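Local coordinates for cyclin-dependent kinase inhibitor 3 (Homo sapiens, PDB 1FPZ), which removes phosphate from phosphotyrosine and phosphoserine residues of proteins and dephosphorylates the kinase CDK2 in a cyclin-dependent manner, at residues 70-83 and 133-147. The protein carries 1 engineered substitution. Sequence-based numbering, arbitrary orientation.
Sequences CGIQDIFVFCTRGE and YRKTLIHSYGGLGRS. Engineered in segment 133-147: S140 (natural residue Cys). With SO4 (sulfate ion), chain G.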
loop_
_atom_site.group_PDB
_atom_site.type_symbol
_atom_site.label_atom_id
_atom_site.label_comp_id
_atom_site.label_asym_id
_atom_site.label_seq_id
_atom_site.Cartn_x
_atom_site.Cartn_y
_atom_site.Cartn_z
ATOM N N CYS A 70 9.551 -14.903 -2.537
ATOM C CA CYS A 70 10.053 -13.761 -3.286
ATOM C C CYS A 70 10.964 -12.899 -2.442
ATOM O O CYS A 70 11.698 -12.073 -2.974
ATOM C CB CYS A 70 8.909 -12.873 -3.768
ATOM S SG CYS A 70 8.047 -13.387 -5.259
ATOM N N GLY A 71 10.899 -13.063 -1.126
ATOM C CA GLY A 71 11.745 -12.258 -0.260
ATOM C C GLY A 71 10.998 -11.143 0.458
ATOM O O GLY A 71 11.597 -10.292 1.131
ATOM N N ILE A 72 9.682 -11.139 0.314
ATOM C CA ILE A 72 8.858 -10.133 0.962
ATOM C C ILE A 72 9.086 -10.259 2.457
ATOM O O ILE A 72 8.924 -11.335 3.021
ATOM C CB ILE A 72 7.370 -10.376 0.703
ATOM C CG1 ILE A 72 7.105 -10.519 -0.798
ATOM C CG2 ILE A 72 6.556 -9.244 1.308
ATOM C CD1 ILE A 72 7.468 -9.311 -1.615
ATOM N N GLN A 73 9.444 -9.166 3.107
ATOM C CA GLN A 73 9.691 -9.215 4.540
ATOM C C GLN A 73 8.593 -8.553 5.367
ATOM O O GLN A 73 8.250 -9.014 6.452
ATOM C CB GLN A 73 11.020 -8.546 4.850
ATOM C CG GLN A 73 12.100 -8.856 3.844
ATOM C CD GLN A 73 13.462 -8.772 4.458
ATOM O OE1 GLN A 73 13.906 -9.710 5.116
ATOM N NE2 GLN A 73 14.132 -7.636 4.274
ATOM N N ASP A 74 8.063 -7.458 4.850
ATOM C CA ASP A 74 6.997 -6.720 5.512
ATOM C C ASP A 74 5.870 -6.435 4.530
ATOM O O ASP A 74 6.144 -6.020 3.407
ATOM C CB ASP A 74 7.540 -5.396 6.042
ATOM C CG ASP A 74 8.501 -5.572 7.196
ATOM O OD1 ASP A 74 9.572 -6.188 7.006
ATOM O OD2 ASP A 74 8.188 -5.081 8.299
ATOM N N ILE A 75 4.612 -6.645 4.947
ATOM C CA ILE A 75 3.428 -6.380 4.099
ATOM C C ILE A 75 2.430 -5.422 4.781
ATOM O O ILE A 75 2.082 -5.643 5.927
ATOM C CB ILE A 75 2.654 -7.670 3.772
ATOM C CG1 ILE A 75 3.545 -8.635 3.003
ATOM C CG2 ILE A 75 1.429 -7.353 2.912
ATOM C CD1 ILE A 75 2.914 -9.963 2.819
ATOM N N PHE A 76 1.986 -4.368 4.088
ATOM C CA PHE A 76 1.019 -3.423 4.654
ATOM C C PHE A 76 -0.334 -3.676 3.999
ATOM O O PHE A 76 -0.457 -3.670 2.774
ATOM C CB PHE A 76 1.416 -1.959 4.411
ATOM C CG PHE A 76 2.639 -1.515 5.184
ATOM C CD1 PHE A 76 3.893 -2.080 4.936
ATOM C CD2 PHE A 76 2.533 -0.517 6.141
ATOM C CE1 PHE A 76 5.030 -1.636 5.639
ATOM C CE2 PHE A 76 3.659 -0.073 6.849
ATOM C CZ PHE A 76 4.899 -0.629 6.595
ATOM N N VAL A 77 -1.348 -3.870 4.832
ATOM C CA VAL A 77 -2.687 -4.174 4.358
ATOM C C VAL A 77 -3.670 -3.074 4.694
ATOM O O VAL A 77 -3.826 -2.730 5.871
ATOM C CB VAL A 77 -3.184 -5.471 4.985
ATOM C CG1 VAL A 77 -4.617 -5.768 4.528
ATOM C CG2 VAL A 77 -2.238 -6.606 4.617
ATOM N N PHE A 78 -4.333 -2.516 3.679
ATOM C CA PHE A 78 -5.293 -1.458 3.942
ATOM C C PHE A 78 -6.737 -1.912 3.779
ATOM O O PHE A 78 -7.629 -1.086 3.804
ATOM C CB PHE A 78 -5.031 -0.220 3.077
ATOM C CG PHE A 78 -3.593 0.233 3.078
ATOM C CD1 PHE A 78 -2.770 -0.023 1.971
ATOM C CD2 PHE A 78 -3.079 0.966 4.129
ATOM C CE1 PHE A 78 -1.453 0.458 1.904
ATOM C CE2 PHE A 78 -1.758 1.457 4.077
ATOM C CZ PHE A 78 -0.952 1.196 2.951
ATOM N N CYS A 79 -6.959 -3.222 3.640
ATOM C CA CYS A 79 -8.306 -3.782 3.507
ATOM C C CYS A 79 -8.943 -3.898 4.879
ATOM O O CYS A 79 -8.266 -4.270 5.831
ATOM C CB CYS A 79 -8.244 -5.172 2.897
ATOM S SG CYS A 79 -8.077 -5.177 1.102
ATOM N N THR A 80 -10.231 -3.586 4.995
ATOM C CA THR A 80 -10.893 -3.695 6.294
ATOM C C THR A 80 -11.191 -5.150 6.618
ATOM O O THR A 80 -10.996 -6.043 5.787
ATOM C CB THR A 80 -12.217 -2.924 6.340
ATOM O OG1 THR A 80 -13.098 -3.440 5.339
ATOM C CG2 THR A 80 -11.989 -1.446 6.079
ATOM N N ARG A 81 -11.642 -5.385 7.844
ATOM C CA ARG A 81 -11.989 -6.727 8.305
ATOM C C ARG A 81 -13.146 -7.301 7.482
ATOM O O ARG A 81 -13.139 -8.477 7.113
ATOM C CB ARG A 81 -12.380 -6.676 9.783
ATOM C CG ARG A 81 -12.920 -5.310 10.223
ATOM C CD ARG A 81 -13.932 -5.421 11.360
ATOM N NE ARG A 81 -15.179 -6.026 10.889
ATOM C CZ ARG A 81 -15.725 -7.116 11.412
ATOM N NH1 ARG A 81 -15.135 -7.729 12.435
ATOM N NH2 ARG A 81 -16.853 -7.597 10.902
ATOM N N GLY A 82 -14.144 -6.466 7.209
ATOM C CA GLY A 82 -15.270 -6.917 6.416
ATOM C C GLY A 82 -14.814 -7.465 5.072
ATOM O O GLY A 82 -15.220 -8.556 4.651
ATOM N N GLU A 83 -13.948 -6.719 4.395
ATOM C CA GLU A 83 -13.468 -7.153 3.098
ATOM C C GLU A 83 -12.804 -8.501 3.184
ATOM O O GLU A 83 -13.125 -9.407 2.419
ATOM C CB GLU A 83 -12.471 -6.158 2.542
ATOM C CG GLU A 83 -13.011 -4.768 2.416
ATOM C CD GLU A 83 -12.014 -3.869 1.769
ATOM O OE1 GLU A 83 -11.697 -4.127 0.587
ATOM O OE2 GLU A 83 -11.545 -2.924 2.444
ATOM N N TYR A 133 16.246 -1.523 4.976
ATOM C CA TYR A 133 16.443 -2.276 3.738
ATOM C C TYR A 133 15.526 -3.495 3.649
ATOM O O TYR A 133 15.877 -4.523 3.071
ATOM C CB TYR A 133 17.921 -2.688 3.606
ATOM C CG TYR A 133 18.870 -1.498 3.545
ATOM C CD1 TYR A 133 18.853 -0.523 4.542
ATOM C CD2 TYR A 133 19.761 -1.330 2.479
ATOM C CE1 TYR A 133 19.681 0.577 4.488
ATOM C CE2 TYR A 133 20.603 -0.217 2.421
ATOM C CZ TYR A 133 20.552 0.729 3.434
ATOM O OH TYR A 133 21.374 1.827 3.421
ATOM N N ARG A 134 14.329 -3.362 4.210
ATOM C CA ARG A 134 13.364 -4.452 4.195
ATOM C C ARG A 134 12.528 -4.533 2.919
ATOM O O ARG A 134 11.881 -3.558 2.521
ATOM C CB ARG A 134 12.414 -4.319 5.392
ATOM C CG ARG A 134 13.054 -4.636 6.731
ATOM C CD ARG A 134 13.599 -6.055 6.720
ATOM N NE ARG A 134 12.562 -7.081 6.864
ATOM C CZ ARG A 134 12.144 -7.554 8.033
ATOM N NH1 ARG A 134 11.212 -8.487 8.075
ATOM N NH2 ARG A 134 12.665 -7.097 9.162
ATOM N N LYS A 135 12.525 -5.698 2.288
ATOM C CA LYS A 135 11.722 -5.872 1.096
ATOM C C LYS A 135 10.278 -5.640 1.526
ATOM O O LYS A 135 9.684 -6.470 2.227
ATOM C CB LYS A 135 11.882 -7.288 0.556
ATOM C CG LYS A 135 10.995 -7.588 -0.647
ATOM C CD LYS A 135 11.602 -8.679 -1.492
ATOM C CE LYS A 135 10.796 -8.912 -2.759
ATOM N NZ LYS A 135 11.638 -9.527 -3.836
ATOM N N THR A 136 9.705 -4.522 1.103
ATOM C CA THR A 136 8.344 -4.182 1.499
ATOM C C THR A 136 7.276 -4.160 0.393
ATOM O O THR A 136 7.481 -3.613 -0.687
ATOM C CB THR A 136 8.365 -2.836 2.184
ATOM O OG1 THR A 136 9.269 -2.902 3.284
ATOM C CG2 THR A 136 6.987 -2.437 2.677
ATOM N N LEU A 137 6.109 -4.714 0.710
ATOM C CA LEU A 137 4.978 -4.789 -0.207
ATOM C C LEU A 137 3.686 -4.219 0.427
ATOM O O LEU A 137 3.418 -4.466 1.615
ATOM C CB LEU A 137 4.755 -6.246 -0.555
ATOM C CG LEU A 137 3.329 -6.689 -0.798
ATOM C CD1 LEU A 137 2.898 -6.237 -2.174
ATOM C CD2 LEU A 137 3.250 -8.221 -0.638
ATOM N N ILE A 138 2.879 -3.475 -0.351
ATOM C CA ILE A 138 1.631 -2.926 0.190
ATOM C C ILE A 138 0.454 -3.273 -0.714
ATOM O O ILE A 138 0.595 -3.350 -1.921
ATOM C CB ILE A 138 1.706 -1.383 0.394
ATOM C CG1 ILE A 138 1.417 -0.624 -0.912
ATOM C CG2 ILE A 138 3.107 -1.007 0.855
ATOM C CD1 ILE A 138 1.644 0.857 -0.808
ATOM N N HIS A 139 -0.714 -3.496 -0.127
ATOM C CA HIS A 139 -1.866 -3.821 -0.941
ATOM C C HIS A 139 -3.190 -3.463 -0.305
ATOM O O HIS A 139 -3.333 -3.393 0.910
ATOM C CB HIS A 139 -1.876 -5.313 -1.278
ATOM C CG HIS A 139 -2.612 -6.164 -0.280
ATOM N ND1 HIS A 139 -3.956 -6.002 -0.010
ATOM C CD2 HIS A 139 -2.203 -7.214 0.469
ATOM C CE1 HIS A 139 -4.344 -6.919 0.857
ATOM N NE2 HIS A 139 -3.298 -7.667 1.166
ATOM N N SER A 140 -4.159 -3.260 -1.173
ATOM C CA SER A 140 -5.525 -2.938 -0.825
ATOM C C SER A 140 -6.365 -4.086 -1.396
ATOM O O SER A 140 -6.010 -5.255 -1.276
ATOM C CB SER A 140 -5.917 -1.647 -1.515
ATOM O OG SER A 140 -5.911 -0.586 -0.606
ATOM N N TYR A 141 -7.474 -3.731 -2.027
ATOM C CA TYR A 141 -8.328 -4.721 -2.661
ATOM C C TYR A 141 -7.804 -4.887 -4.093
ATOM O O TYR A 141 -7.415 -5.984 -4.498
ATOM C CB TYR A 141 -9.783 -4.233 -2.667
ATOM C CG TYR A 141 -10.706 -5.178 -3.406
ATOM C CD1 TYR A 141 -11.803 -4.695 -4.118
ATOM C CD2 TYR A 141 -10.428 -6.551 -3.459
ATOM C CE1 TYR A 141 -12.602 -5.553 -4.882
ATOM C CE2 TYR A 141 -11.219 -7.420 -4.215
ATOM C CZ TYR A 141 -12.299 -6.912 -4.929
ATOM O OH TYR A 141 -13.035 -7.759 -5.724
ATOM N N GLY A 142 -7.770 -3.783 -4.832
ATOM C CA GLY A 142 -7.275 -3.823 -6.197
ATOM C C GLY A 142 -5.967 -3.078 -6.417
ATOM O O GLY A 142 -5.582 -2.815 -7.558
ATOM N N GLY A 143 -5.281 -2.738 -5.332
ATOM C CA GLY A 143 -4.017 -2.012 -5.447
ATOM C C GLY A 143 -4.134 -0.805 -6.366
ATOM O O GLY A 143 -3.286 -0.563 -7.241
ATOM N N LEU A 144 -5.176 -0.017 -6.144
ATOM C CA LEU A 144 -5.422 1.114 -7.004
ATOM C C LEU A 144 -6.274 2.151 -6.317
ATOM O O LEU A 144 -7.491 2.130 -6.444
ATOM C CB LEU A 144 -6.128 0.601 -8.253
ATOM C CG LEU A 144 -6.555 1.608 -9.304
ATOM C CD1 LEU A 144 -5.334 2.048 -10.078
ATOM C CD2 LEU A 144 -7.573 0.968 -10.235
ATOM N N GLY A 145 -5.648 3.053 -5.575
ATOM C CA GLY A 145 -6.425 4.078 -4.913
ATOM C C GLY A 145 -5.970 4.242 -3.496
ATOM O O GLY A 145 -5.274 5.207 -3.164
ATOM N N ARG A 146 -6.382 3.314 -2.645
ATOM C CA ARG A 146 -5.966 3.384 -1.271
ATOM C C ARG A 146 -4.457 3.151 -1.259
ATOM O O ARG A 146 -3.730 3.903 -0.628
ATOM C CB ARG A 146 -6.731 2.344 -0.439
ATOM C CG ARG A 146 -8.194 2.767 -0.144
ATOM C CD ARG A 146 -8.958 1.763 0.733
ATOM N NE ARG A 146 -9.325 0.564 -0.010
ATOM C CZ ARG A 146 -10.001 -0.456 0.499
ATOM N NH1 ARG A 146 -10.391 -0.423 1.777
ATOM N NH2 ARG A 146 -10.284 -1.510 -0.262
ATOM N N SER A 147 -3.986 2.144 -1.988
ATOM C CA SER A 147 -2.551 1.862 -2.022
ATOM C C SER A 147 -1.744 2.961 -2.684
ATOM O O SER A 147 -0.662 3.306 -2.205
ATOM C CB SER A 147 -2.264 0.544 -2.736
ATOM O OG SER A 147 -2.658 -0.542 -1.941
HETATM S S SO4 G . -8.602 0.769 -3.625
HETATM O O1 SO4 G . -9.067 1.116 -2.293
HETATM O O2 SO4 G . -9.360 1.614 -4.565
HETATM O O3 SO4 G . -8.792 -0.687 -3.853
HETATM O O4 SO4 G . -7.190 1.146 -3.791
#
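F76 CB rests against I138 CG2 at 4.1 Å across neighbouring parallel strands, 74-77 and 136-139, in the mixed sheet of a cysteine-dependent dual-specificity phosphatase. The strand axes diverge by just 16°, joined by backbone bonds from L137 N to D74 O through F78 N to H139 O. On this face F76 CE1 also meets T136 CG2 at 3.6 Å under helix 116-131, while its ring stacks with H104. F78 crosses I138 obliquely, CE1 to CB 4.0 Å, with S147 OG at its ring edge. On the other face, I75 and L137 lie side by side, CG1 to CD2 3.7 Å, and V77 runs alongside the H139 imidazole, whose ND1 donates to S140 O. K135, extended from a CG anti to the backbone N (chi1 176°), carries NZ to C70 O at 2.7 Å, above the carbonyl plane.

Beyond the strands, the 140-146 phosphate-binding loop (P-loop) curls round a sulfate, probably sitting where substrate phosphate binds; S140 is an engineered replacement for the predicted nucleophilic cysteine. R146 bends at chi3 (-74°) and meets E83 end-on; the sulfate lies at its NE edge, modelled too close for certainty. NH2 reaches E83 OE1 at 3.1 Å and NH1 reaches OE2 at 2.8 Å, both on syn sides. This two-pronged salt bridge holds the guanidinium flat and fixes its rotation; NH1 also bonds I108 O. T80 N steadies the carboxylate, meeting E83 OE2 at 2.9 Å from above its plane.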